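PDB 3MKV: putative amidohydrolase from Unidentified, which probably acts as a zinc-dependent prolidase of the amidohydrolase superfamily, hydrolysing dipeptides that carry a C-terminal proline. Local coordinates for residues A219-A224 with T229-H234; D175-A180 with E214-A219; P402-M405 with L410-N413; G126-V131 with H377-V382. All blocks are in the same frame, centred on the assembly; numbering follows the deposited sequence. Where two conformers were deposited one is given.

Overall arrangement
Contacts 1 and 2 share helix 214-225 and the residue Ala219, and their centres lie about 9 Å apart; contact 2 is within the helix layer of the barrel, contact 1 between that layer and the strands. Both are buried. Contact 1 is aliphatic packing of the helix against the chain that runs on to a zinc ligand, whereas contact 2 joins two neighbouring helices with a thin apolar seam, a water bridge and charges that reach other subunits. Contacts 3 and 4 meet where strands 403-406 and 380-383 pair, their centres about 11 Å apart. Contact 3 is a partly buried hairpin held by backbone bonds; contact 4 is a buried salt bridge between segments about 250 residues apart.

Contact 1: residues A219-A224 with T229-H234; sequences AIVAEA and TYVLAH. With ZN (zinc ion), chain J.
Val231 supplies most of the apolar contact, through one methyl. Its CG2 faces helix 214-225 and lies 3.7 Å from Val221 CA, 3.8 Å from Ala224 CB and 3.8 Å from Ile220 CG2, where three helix residues converge. Placing CG1 opposite the backbone N (chi1 171°) leaves CG2 as the branch directed at the helix. The Ile220 and Val221 side chains each cross that of Val231 at about a right angle. At the C-terminal end of 219-224, Ala224 CB also reaches Thr229 CG2, at 4.0 Å.

Here a barrel helix hands over to the next strand, as in the (βα)8 barrel of the amidohydrolases: the chain leaves helix 214-225, turns, and packs back under it as it enters strand 232-235.

Polar contact across the segments rests on the backbone. Thr229 N donates to Ala224 O at 3.0 Å, approaching from above the carbonyl plane. The Thr229 hydroxyl bonds to Asp190 O instead, and the Tyr230 hydroxyl to Arg106.

Metal binding follows further along the strand. His234 ND1 binds a zinc ion at 2.4 Å, with His254 and the carboxylated Lys193 as the other protein ligands, while its NE2 is hydrogen-bonded to Gly198 O.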
loop_
_atom_site.group_PDB
_atom_site.type_symbol
_atom_site.label_atom_id
_atom_site.label_comp_id
_atom_site.label_asym_id
_atom_site.label_seq_id
_atom_site.Cartn_x
_atom_site.Cartn_y
_atom_site.Cartn_z
ATOM N N ALA A 219 11.098 -17.110 -21.549
ATOM C CA ALA A 219 11.667 -16.682 -20.259
ATOM C C ALA A 219 11.547 -17.785 -19.206
ATOM O O ALA A 219 12.489 -18.034 -18.460
ATOM C CB ALA A 219 11.010 -15.405 -19.757
ATOM N N ILE A 220 10.389 -18.439 -19.148
ATOM C CA ILE A 220 10.150 -19.510 -18.177
ATOM C C ILE A 220 11.095 -20.695 -18.403
ATOM O O ILE A 220 11.721 -21.185 -17.467
ATOM C CB ILE A 220 8.663 -19.976 -18.177
ATOM C CG1 ILE A 220 7.747 -18.872 -17.635
ATOM C CG2 ILE A 220 8.491 -21.197 -17.307
ATOM C CD1 ILE A 220 6.281 -18.981 -18.062
ATOM N N VAL A 221 11.213 -21.140 -19.650
ATOM C CA VAL A 221 12.114 -22.239 -19.993
ATOM C C VAL A 221 13.588 -21.927 -19.646
ATOM O O VAL A 221 14.302 -22.768 -19.103
ATOM C CB VAL A 221 11.990 -22.609 -21.491
ATOM C CG1 VAL A 221 12.988 -23.659 -21.840
ATOM C CG2 VAL A 221 10.564 -23.089 -21.827
ATOM N N ALA A 222 14.039 -20.717 -19.956
ATOM C CA ALA A 222 15.408 -20.309 -19.637
ATOM C C ALA A 222 15.662 -20.333 -18.133
ATOM O O ALA A 222 16.681 -20.840 -17.674
ATOM C CB ALA A 222 15.690 -18.940 -20.201
ATOM N N GLU A 223 14.719 -19.799 -17.368
ATOM C CA GLU A 223 14.778 -19.871 -15.907
ATOM C C GLU A 223 14.903 -21.297 -15.361
ATOM O O GLU A 223 15.689 -21.537 -14.444
ATOM C CB GLU A 223 13.559 -19.183 -15.281
ATOM C CG GLU A 223 13.614 -17.677 -15.333
ATOM C CD GLU A 223 14.948 -17.132 -14.859
ATOM O OE1 GLU A 223 15.440 -17.607 -13.816
ATOM O OE2 GLU A 223 15.501 -16.228 -15.529
ATOM N N ALA A 224 14.115 -22.232 -15.897
ATOM C CA ALA A 224 14.197 -23.630 -15.469
ATOM C C ALA A 224 15.524 -24.275 -15.868
ATOM O O ALA A 224 16.127 -25.054 -15.100
ATOM C CB ALA A 224 13.026 -24.430 -16.028
ATOM N N THR A 229 16.850 -27.926 -14.741
ATOM C CA THR A 229 15.602 -28.636 -14.913
ATOM C C THR A 229 14.854 -28.136 -16.151
ATOM O O THR A 229 15.453 -27.509 -17.019
ATOM C CB THR A 229 14.743 -28.637 -13.635
ATOM O OG1 THR A 229 13.708 -29.614 -13.758
ATOM C CG2 THR A 229 14.143 -27.259 -13.356
ATOM N N TYR A 230 13.561 -28.428 -16.244
ATOM C CA TYR A 230 12.833 -28.205 -17.485
ATOM C C TYR A 230 11.387 -27.775 -17.208
ATOM O O TYR A 230 10.949 -27.676 -16.056
ATOM C CB TYR A 230 12.845 -29.493 -18.334
ATOM C CG TYR A 230 12.024 -30.598 -17.705
ATOM C CD1 TYR A 230 10.677 -30.763 -18.030
ATOM C CD2 TYR A 230 12.579 -31.433 -16.740
ATOM C CE1 TYR A 230 9.910 -31.754 -17.423
ATOM C CE2 TYR A 230 11.834 -32.418 -16.134
ATOM C CZ TYR A 230 10.502 -32.575 -16.474
ATOM O OH TYR A 230 9.766 -33.556 -15.862
ATOM N N VAL A 231 10.646 -27.547 -18.284
ATOM C CA VAL A 231 9.272 -27.095 -18.216
ATOM C C VAL A 231 8.333 -28.129 -18.850
ATOM O O VAL A 231 8.608 -28.666 -19.926
ATOM C CB VAL A 231 9.121 -25.739 -18.956
ATOM C CG1 VAL A 231 7.642 -25.340 -19.109
ATOM C CG2 VAL A 231 9.939 -24.626 -18.248
ATOM N N LEU A 232 7.227 -28.422 -18.179
ATOM C CA LEU A 232 6.182 -29.228 -18.796
ATOM C C LEU A 232 5.014 -28.282 -18.980
ATOM O O LEU A 232 4.826 -27.372 -18.167
ATOM C CB LEU A 232 5.780 -30.418 -17.921
ATOM C CG LEU A 232 5.243 -30.110 -16.518
ATOM C CD1 LEU A 232 4.079 -31.019 -16.157
ATOM C CD2 LEU A 232 6.355 -30.194 -15.474
ATOM N N ALA A 233 4.251 -28.479 -20.053
ATOM C CA ALA A 233 3.228 -27.532 -20.441
ATOM C C ALA A 233 1.962 -28.235 -20.835
ATOM O O ALA A 233 1.984 -29.142 -21.653
ATOM C CB ALA A 233 3.713 -26.674 -21.589
ATOM N N HIS A 234 0.861 -27.806 -20.237
ATOM C CA HIS A 234 -0.462 -28.292 -20.586
ATOM C C HIS A 234 -0.841 -27.620 -21.916
ATOM O O HIS A 234 -0.787 -26.394 -22.035
ATOM C CB HIS A 234 -1.411 -27.950 -19.427
ATOM C CG HIS A 234 -2.856 -27.822 -19.801
ATOM N ND1 HIS A 234 -3.834 -28.634 -19.268
ATOM C CD2 HIS A 234 -3.498 -26.940 -20.601
ATOM C CE1 HIS A 234 -5.014 -28.276 -19.744
ATOM N NE2 HIS A 234 -4.836 -27.254 -20.560
HETATM ZN ZN ZN J . -3.526 -30.194 -17.446
#

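Contact 2: residues D175-A180 with E214-A219; sequences DEVRRA and EDEIRA
Val177 overlaps Ala219 and the backbone of Glu216 with a single methyl, CG2, which lies 4.3 Å from Ala219 CB and 4.1 Å from Glu216 O. That methyl stands between the backbone N and the carbonyl carbon of its own residue (chi1 -54°), and from there it points into the gap between the helices. Glu216 contributes its CB to the same seam, whereas its carboxylate leads elsewhere: OE2 bonds to Ser213 OG, OE1 to Gly173 N, and OE1 also pairs with Arg182 of a neighbouring subunit.

The two segments belong to successive helices of the (βα)8 barrel, packed side by side on its outside. Their axes run nearly parallel, 21° apart, and approach to 9.1 Å, a spacing that suits the small Ala219 facing Val177.

Arg178 lies along one flank of the seam. Its extended chain brings NE to 4.3 Å from Ala219 CB, where the methyl meets the guanidinium obliquely. The same NE donates to a water in the guanidinium plane, 2.7 Å away, and this water in turn donates to Ala219 O at 3.0 Å, so between these two segments the polar link is indirect. Arg178 also makes a long, weak ion pair with Glu223, one turn further on. Away from the seam, Arg218 NH1 reaches back one turn to Glu214 OE2 at 3.0 Å. Both helices face other subunits: Arg179 forms a salt bridge with Glu176 of one neighbouring copy, and Glu176 one with Arg179 of another.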
loop_
_atom_site.group_PDB
_atom_site.type_symbol
_atom_site.label_atom_id
_atom_site.label_comp_id
_atom_site.label_asym_id
_atom_site.label_seq_id
_atom_site.Cartn_x
_atom_site.Cartn_y
_atom_site.Cartn_z
ATOM N N ASP A 175 8.697 -10.354 -16.452
ATOM C CA ASP A 175 9.219 -10.114 -15.112
ATOM C C ASP A 175 8.462 -10.948 -14.091
ATOM O O ASP A 175 9.072 -11.590 -13.246
ATOM C CB ASP A 175 9.186 -8.622 -14.744
ATOM C CG ASP A 175 10.330 -7.841 -15.373
ATOM O OD1 ASP A 175 10.338 -6.597 -15.249
ATOM O OD2 ASP A 175 11.220 -8.470 -15.995
ATOM N N GLU A 176 7.138 -10.942 -14.172
ATOM C CA GLU A 176 6.322 -11.721 -13.251
ATOM C C GLU A 176 6.598 -13.213 -13.363
ATOM O O GLU A 176 6.631 -13.914 -12.355
ATOM C CB GLU A 176 4.839 -11.453 -13.464
ATOM C CG GLU A 176 4.333 -10.190 -12.800
ATOM C CD GLU A 176 2.821 -10.166 -12.646
ATOM O OE1 GLU A 176 2.262 -9.052 -12.535
ATOM O OE2 GLU A 176 2.188 -11.251 -12.625
ATOM N N VAL A 177 6.812 -13.710 -14.576
ATOM C CA VAL A 177 7.002 -15.150 -14.763
ATOM C C VAL A 177 8.421 -15.591 -14.432
ATOM O O VAL A 177 8.654 -16.744 -14.080
ATOM C CB VAL A 177 6.578 -15.636 -16.182
ATOM C CG1 VAL A 177 5.162 -15.217 -16.466
ATOM C CG2 VAL A 177 7.527 -15.089 -17.260
ATOM N N ARG A 178 9.374 -14.678 -14.542
ATOM C CA ARG A 178 10.729 -14.969 -14.073
ATOM C C ARG A 178 10.737 -15.078 -12.563
ATOM O O ARG A 178 11.190 -16.072 -12.017
ATOM C CB ARG A 178 11.716 -13.886 -14.521
ATOM C CG ARG A 178 12.535 -14.264 -15.738
ATOM C CD ARG A 178 13.494 -13.164 -16.126
ATOM N NE ARG A 178 14.021 -13.402 -17.467
ATOM C CZ ARG A 178 14.544 -12.464 -18.251
ATOM N NH1 ARG A 178 14.989 -12.792 -19.455
ATOM N NH2 ARG A 178 14.622 -11.202 -17.839
ATOM N N ARG A 179 10.224 -14.054 -11.888
ATOM C CA ARG A 179 10.209 -14.051 -10.434
ATOM C C ARG A 179 9.458 -15.272 -9.891
ATOM O O ARG A 179 9.916 -15.939 -8.966
ATOM C CB ARG A 179 9.612 -12.744 -9.898
ATOM C CG ARG A 179 10.001 -12.446 -8.436
ATOM C CD ARG A 179 9.689 -10.994 -8.017
ATOM N NE ARG A 179 8.666 -10.377 -8.864
ATOM C CZ ARG A 179 8.898 -9.400 -9.746
ATOM N NH1 ARG A 179 10.121 -8.894 -9.893
ATOM N NH2 ARG A 179 7.900 -8.918 -10.477
ATOM N N ALA A 180 8.309 -15.564 -10.481
ATOM C CA ALA A 180 7.503 -16.696 -10.070
ATOM C C ALA A 180 8.295 -17.994 -10.166
ATOM O O ALA A 180 8.333 -18.777 -9.220
ATOM C CB ALA A 180 6.235 -16.773 -10.908
ATOM N N GLU A 214 5.001 -16.079 -26.476
ATOM C CA GLU A 214 6.264 -16.779 -26.689
ATOM C C GLU A 214 7.436 -16.180 -25.902
ATOM O O GLU A 214 8.394 -16.877 -25.557
ATOM C CB GLU A 214 6.581 -16.797 -28.176
ATOM C CG GLU A 214 5.491 -17.491 -28.992
ATOM C CD GLU A 214 5.916 -17.761 -30.414
ATOM O OE1 GLU A 214 5.032 -18.042 -31.250
ATOM O OE2 GLU A 214 7.135 -17.680 -30.695
ATOM N N ASP A 215 7.353 -14.881 -25.631
ATOM C CA ASP A 215 8.316 -14.205 -24.781
ATOM C C ASP A 215 8.269 -14.722 -23.347
ATOM O O ASP A 215 9.310 -14.883 -22.703
ATOM C CB ASP A 215 8.038 -12.703 -24.773
ATOM C CG ASP A 215 8.579 -11.994 -26.006
ATOM O OD1 ASP A 215 9.718 -12.294 -26.427
ATOM O OD2 ASP A 215 7.861 -11.123 -26.544
ATOM N N GLU A 216 7.061 -14.942 -22.834
ATOM C CA GLU A 216 6.906 -15.500 -21.484
ATOM C C GLU A 216 7.398 -16.945 -21.434
ATOM O O GLU A 216 8.235 -17.278 -20.607
ATOM C CB GLU A 216 5.456 -15.390 -20.982
ATOM C CG GLU A 216 5.013 -13.971 -20.604
ATOM C CD GLU A 216 3.521 -13.756 -20.794
ATOM O OE1 GLU A 216 2.841 -13.268 -19.856
ATOM O OE2 GLU A 216 3.019 -14.085 -21.890
ATOM N N ILE A 217 6.926 -17.788 -22.349
ATOM C CA ILE A 217 7.338 -19.190 -22.366
ATOM C C ILE A 217 8.852 -19.319 -22.401
ATOM O O ILE A 217 9.436 -20.049 -21.599
ATOM C CB ILE A 217 6.748 -19.959 -23.566
ATOM C CG1 ILE A 217 5.225 -20.002 -23.483
ATOM C CG2 ILE A 217 7.328 -21.384 -23.646
ATOM C CD1 ILE A 217 4.573 -20.721 -24.677
ATOM N N ARG A 218 9.482 -18.616 -23.336
ATOM C CA ARG A 218 10.937 -18.647 -23.462
ATOM C C ARG A 218 11.644 -18.136 -22.199
ATOM O O ARG A 218 12.684 -18.669 -21.811
ATOM C CB ARG A 218 11.406 -17.882 -24.705
ATOM C CG ARG A 218 10.898 -18.465 -26.024
ATOM C CD ARG A 218 11.629 -17.889 -27.244
ATOM N NE ARG A 218 11.040 -16.625 -27.684
ATOM C CZ ARG A 218 10.195 -16.508 -28.706
ATOM N NH1 ARG A 218 9.840 -17.578 -29.420
ATOM N NH2 ARG A 218 9.706 -15.318 -29.013
ATOM N N ALA A 219 11.098 -17.110 -21.549
ATOM C CA ALA A 219 11.667 -16.682 -20.259
ATOM C C ALA A 219 11.547 -17.785 -19.206
ATOM O O ALA A 219 12.489 -18.034 -18.460
ATOM C CB ALA A 219 11.010 -15.405 -19.757
HETATM O O HOH W 1 14.609 -15.883 -18.313
#

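Contact 3: residues P402-M405 with L410-N413; sequences PLVM and LFVN
The Phe411 ring turns an edge to Val404, whose CB lies near the ring plane, 4.3 Å from CD1; the ring was deposited in two conformers, so this contact is less certain. The amide of Asn413 is met over one face by Leu403 CD1, 3.7 Å from CG and about as far from OD1, while OD1 accepts from Leu415 N. Leu403 CD1 also touches Leu410 CD2 at 3.4 Å, a tight fit of two leucines whose side chains cross obliquely. Met405 CB adds a looser contact with the same Leu410 methyl, so Leu403, Met405, Leu410 and Asn413 share one face of the hairpin. Val404 and Val412 meet on the other, CB to CB at 4.2 Å.

Between the faces run the backbone bonds of an antiparallel pair with a classic beta bulge. Phe411 and Val412 both stand opposite Val404: Phe411 N bonds to Val404 O at 2.9 Å, nearly along the C=O axis, and Val412 N reaches the same oxygen only weakly, at 3.5 Å. In return, Val404 N bonds to Val412 O, although the position of that oxygen is doubtful.

Strand 403-406 lies between strand 409-413 and strand 380-383. Leu98 and Arg99 of helix 83-99 cover Phe411, with Arg99 also on Val404 and Val412, and Phe6 and Phe8 of strand 5-9 back the leucine face.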
loop_
_atom_site.group_PDB
_atom_site.type_symbol
_atom_site.label_atom_id
_atom_site.label_comp_id
_atom_site.label_asym_id
_atom_site.label_seq_id
_atom_site.Cartn_x
_atom_site.Cartn_y
_atom_site.Cartn_z
ATOM N N PRO A 402 0.708 -58.337 -4.886
ATOM C CA PRO A 402 1.030 -58.798 -3.536
ATOM C C PRO A 402 2.193 -58.075 -2.861
ATOM O O PRO A 402 2.209 -57.969 -1.636
ATOM C CB PRO A 402 1.401 -60.273 -3.746
ATOM C CG PRO A 402 1.651 -60.410 -5.225
ATOM C CD PRO A 402 0.720 -59.441 -5.859
ATOM N N LEU A 403 3.168 -57.602 -3.630
ATOM C CA LEU A 403 4.337 -56.949 -3.025
ATOM C C LEU A 403 4.711 -55.617 -3.678
ATOM O O LEU A 403 4.768 -55.512 -4.905
ATOM C CB LEU A 403 5.544 -57.896 -3.005
ATOM C CG LEU A 403 6.774 -57.387 -2.246
ATOM C CD1 LEU A 403 7.522 -58.540 -1.580
ATOM C CD2 LEU A 403 7.712 -56.556 -3.139
ATOM N N VAL A 404 4.953 -54.607 -2.841
ATOM C CA VAL A 404 5.348 -53.281 -3.306
ATOM C C VAL A 404 6.539 -52.755 -2.506
ATOM O O VAL A 404 6.437 -52.529 -1.308
ATOM C CB VAL A 404 4.192 -52.261 -3.211
ATOM C CG1 VAL A 404 4.676 -50.872 -3.662
ATOM C CG2 VAL A 404 2.993 -52.717 -4.045
ATOM N N MET A 405 7.665 -52.562 -3.186
ATOM C CA MET A 405 8.907 -52.155 -2.546
ATOM C C MET A 405 9.334 -50.792 -3.078
ATOM O O MET A 405 9.473 -50.617 -4.285
ATOM C CB MET A 405 10.010 -53.199 -2.818
ATOM C CG MET A 405 11.357 -52.912 -2.158
ATOM S SD MET A 405 12.594 -54.239 -2.289
ATOM C CE MET A 405 13.612 -53.693 -3.622
ATOM N N LEU A 410 9.611 -52.662 2.143
ATOM C CA LEU A 410 8.328 -53.207 1.747
ATOM C C LEU A 410 7.218 -52.387 2.359
ATOM O O LEU A 410 7.146 -52.216 3.574
ATOM C CB LEU A 410 8.189 -54.663 2.208
ATOM C CG LEU A 410 9.200 -55.665 1.641
ATOM C CD1 LEU A 410 9.207 -56.963 2.445
ATOM C CD2 LEU A 410 8.940 -55.934 0.156
ATOM N N PHE A 411 6.346 -51.868 1.512
ATOM C CA PHE A 411 5.162 -51.144 1.946
ATOM C C PHE A 411 3.995 -52.113 2.011
ATOM O O PHE A 411 3.038 -51.927 2.765
ATOM C CB PHE A 411 4.837 -50.026 0.954
ATOM C CG PHE A 411 3.401 -49.578 0.995
ATOM C CD1 PHE A 411 2.536 -49.882 -0.044
ATOM C CD2 PHE A 411 2.910 -48.863 2.082
ATOM C CE1 PHE A 411 1.210 -49.470 -0.003
ATOM C CE2 PHE A 411 1.584 -48.461 2.131
ATOM C CZ PHE A 411 0.736 -48.761 1.091
ATOM N N VAL A 412 4.084 -53.146 1.183
ATOM C CA VAL A 412 3.031 -54.133 1.058
ATOM C C VAL A 412 3.629 -55.464 0.631
ATOM O O VAL A 412 4.140 -55.600 -0.479
ATOM C CB VAL A 412 1.998 -53.703 0.015
ATOM C CG1 VAL A 412 1.291 -54.912 -0.572
ATOM C CG2 VAL A 412 1.006 -52.745 0.633
ATOM N N ASN A 413 3.567 -56.442 1.525
ATOM C CA ASN A 413 4.034 -57.783 1.217
ATOM C C ASN A 413 3.071 -58.851 1.719
ATOM O O ASN A 413 3.216 -59.357 2.828
ATOM C CB ASN A 413 5.411 -58.011 1.827
ATOM C CG ASN A 413 5.906 -59.421 1.623
ATOM O OD1 ASN A 413 5.323 -60.189 0.856
ATOM N ND2 ASN A 413 6.991 -59.774 2.306
#

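Contact 4: residues G126-V131 with H377-V382; sequences GPRLFV and HADVLV
Arg128 reaches Asp379 because its side chain runs out straight through the first two torsions and then bends at chi3 (-55°), which turns the guanidinium end-on to the carboxylate. Asp379 meets it with CG opposite its own carbonyl carbon (chi1 -63°), both oxygens presented to the arginine. The two flat groups lie only 15° apart, close to coplanar, and form a two-pronged salt bridge that fixes the rotation of both. Arg128 NH1 donates to Asp379 OD2 at 2.6 Å, and NH2 to OD1 at 3.3 Å; each oxygen offers the lone pair on the side of its partner oxygen. A weak third bond runs from NH2 to OD2, also 3.3 Å.

Further partners hold each end. Arg128 NH2 also pairs with Asp407 and NH1 bonds to Thr104 OG1, while Asp379 OD1 accepts from Asp407 N. With two carboxylates around it, the buried guanidinium is probably well compensated in charge. His377 borders the pair, its CD2 4.0 Å from Arg128 NH2, and its ND1 is bonded to Lys368 O. His377 and Asp379 are the two ends of an inverse gamma turn centred on Ala378, which lets both face Arg128.

Arg128 opens strand 128-131, which pairs in parallel with strand 102-107, and Asp379 precedes strand 380-383, which runs antiparallel to strand 56-63. The salt bridge thus ties the start of a strand of the (βα)8 barrel to the C-terminal strands beside it, consistent with the amidohydrolase layout of a barrel flanked by a smaller beta domain.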
loop_
_atom_site.group_PDB
_atom_site.type_symbol
_atom_site.label_atom_id
_atom_site.label_comp_id
_atom_site.label_asym_id
_atom_site.label_seq_id
_atom_site.Cartn_x
_atom_site.Cartn_y
_atom_site.Cartn_z
ATOM N N GLY A 126 3.964 -42.858 0.601
ATOM C CA GLY A 126 3.460 -42.583 -0.726
ATOM C C GLY A 126 4.537 -42.728 -1.769
ATOM O O GLY A 126 5.659 -43.139 -1.472
ATOM N N PRO A 127 4.203 -42.374 -3.009
ATOM C CA PRO A 127 5.183 -42.448 -4.073
ATOM C C PRO A 127 6.286 -41.418 -3.831
ATOM O O PRO A 127 6.049 -40.393 -3.203
ATOM C CB PRO A 127 4.382 -42.063 -5.321
ATOM C CG PRO A 127 2.945 -42.106 -4.925
ATOM C CD PRO A 127 2.904 -41.852 -3.458
ATOM N N ARG A 128 7.487 -41.700 -4.313
ATOM C CA ARG A 128 8.519 -40.695 -4.388
ATOM C C ARG A 128 7.951 -39.572 -5.238
ATOM O O ARG A 128 7.296 -39.825 -6.253
ATOM C CB ARG A 128 9.770 -41.285 -5.033
ATOM C CG ARG A 128 10.807 -40.259 -5.411
ATOM C CD ARG A 128 11.984 -40.914 -6.097
ATOM N NE ARG A 128 12.568 -41.990 -5.299
ATOM C CZ ARG A 128 12.205 -43.264 -5.391
ATOM N NH1 ARG A 128 11.252 -43.618 -6.242
ATOM N NH2 ARG A 128 12.798 -44.182 -4.635
ATOM N N LEU A 129 8.177 -38.329 -4.818
ATOM C CA LEU A 129 7.489 -37.186 -5.434
ATOM C C LEU A 129 8.417 -36.287 -6.223
ATOM O O LEU A 129 9.404 -35.786 -5.698
ATOM C CB LEU A 129 6.769 -36.353 -4.376
ATOM C CG LEU A 129 5.527 -36.903 -3.667
ATOM C CD1 LEU A 129 4.903 -35.796 -2.825
ATOM C CD2 LEU A 129 4.507 -37.432 -4.658
ATOM N N PHE A 130 8.099 -36.087 -7.491
ATOM C CA PHE A 130 8.751 -35.051 -8.285
ATOM C C PHE A 130 7.736 -33.937 -8.507
ATOM O O PHE A 130 6.828 -34.064 -9.339
ATOM C CB PHE A 130 9.229 -35.604 -9.623
ATOM C CG PHE A 130 10.517 -36.369 -9.538
ATOM C CD1 PHE A 130 10.541 -37.666 -9.040
ATOM C CD2 PHE A 130 11.700 -35.799 -9.963
ATOM C CE1 PHE A 130 11.717 -38.375 -8.969
ATOM C CE2 PHE A 130 12.891 -36.507 -9.888
ATOM C CZ PHE A 130 12.900 -37.797 -9.392
ATOM N N VAL A 131 7.897 -32.845 -7.757
ATOM C CA VAL A 131 6.871 -31.812 -7.670
ATOM C C VAL A 131 7.141 -30.576 -8.539
ATOM O O VAL A 131 8.290 -30.188 -8.779
ATOM C CB VAL A 131 6.666 -31.389 -6.203
ATOM C CG1 VAL A 131 6.377 -32.627 -5.330
ATOM C CG2 VAL A 131 7.888 -30.656 -5.695
ATOM N N HIS A 377 17.378 -47.648 -7.943
ATOM C CA HIS A 377 16.591 -47.650 -6.709
ATOM C C HIS A 377 15.818 -48.956 -6.586
ATOM O O HIS A 377 15.230 -49.431 -7.561
ATOM C CB HIS A 377 15.630 -46.455 -6.652
ATOM C CG HIS A 377 16.314 -45.147 -6.410
ATOM N ND1 HIS A 377 16.607 -44.260 -7.425
ATOM C CD2 HIS A 377 16.772 -44.579 -5.270
ATOM C CE1 HIS A 377 17.218 -43.203 -6.920
ATOM N NE2 HIS A 377 17.326 -43.370 -5.614
ATOM N N ALA A 378 15.832 -49.538 -5.392
ATOM C CA ALA A 378 15.091 -50.764 -5.148
ATOM C C ALA A 378 13.615 -50.431 -4.997
ATOM O O ALA A 378 13.037 -50.553 -3.911
ATOM C CB ALA A 378 15.617 -51.493 -3.919
ATOM N N ASP A 379 13.032 -49.974 -6.102
ATOM C CA ASP A 379 11.592 -49.827 -6.239
ATOM C C ASP A 379 11.137 -51.025 -7.046
ATOM O O ASP A 379 11.357 -51.086 -8.258
ATOM C CB ASP A 379 11.241 -48.538 -6.997
ATOM C CG ASP A 379 11.697 -47.272 -6.273
ATOM O OD1 ASP A 379 12.389 -47.362 -5.228
ATOM O OD2 ASP A 379 11.352 -46.173 -6.760
ATOM N N VAL A 380 10.533 -51.996 -6.370
ATOM C CA VAL A 380 10.206 -53.269 -7.008
ATOM C C VAL A 380 8.767 -53.675 -6.763
ATOM O O VAL A 380 8.233 -53.471 -5.679
ATOM C CB VAL A 380 11.113 -54.414 -6.488
ATOM C CG1 VAL A 380 10.814 -55.698 -7.230
ATOM C CG2 VAL A 380 12.575 -54.046 -6.634
ATOM N N LEU A 381 8.146 -54.256 -7.778
ATOM C CA LEU A 381 6.821 -54.844 -7.630
ATOM C C LEU A 381 6.869 -56.355 -7.862
ATOM O O LEU A 381 7.729 -56.863 -8.594
ATOM C CB LEU A 381 5.839 -54.233 -8.630
ATOM C CG LEU A 381 5.672 -52.721 -8.697
ATOM C CD1 LEU A 381 4.416 -52.381 -9.520
ATOM C CD2 LEU A 381 5.588 -52.139 -7.289
ATOM N N VAL A 382 5.937 -57.065 -7.241
ATOM C CA VAL A 382 5.681 -58.451 -7.600
ATOM C C VAL A 382 4.229 -58.563 -8.023
ATOM O O VAL A 382 3.329 -58.231 -7.260
ATOM C CB VAL A 382 5.962 -59.421 -6.433
ATOM C CG1 VAL A 382 5.224 -60.737 -6.648
ATOM C CG2 VAL A 382 7.445 -59.660 -6.296
#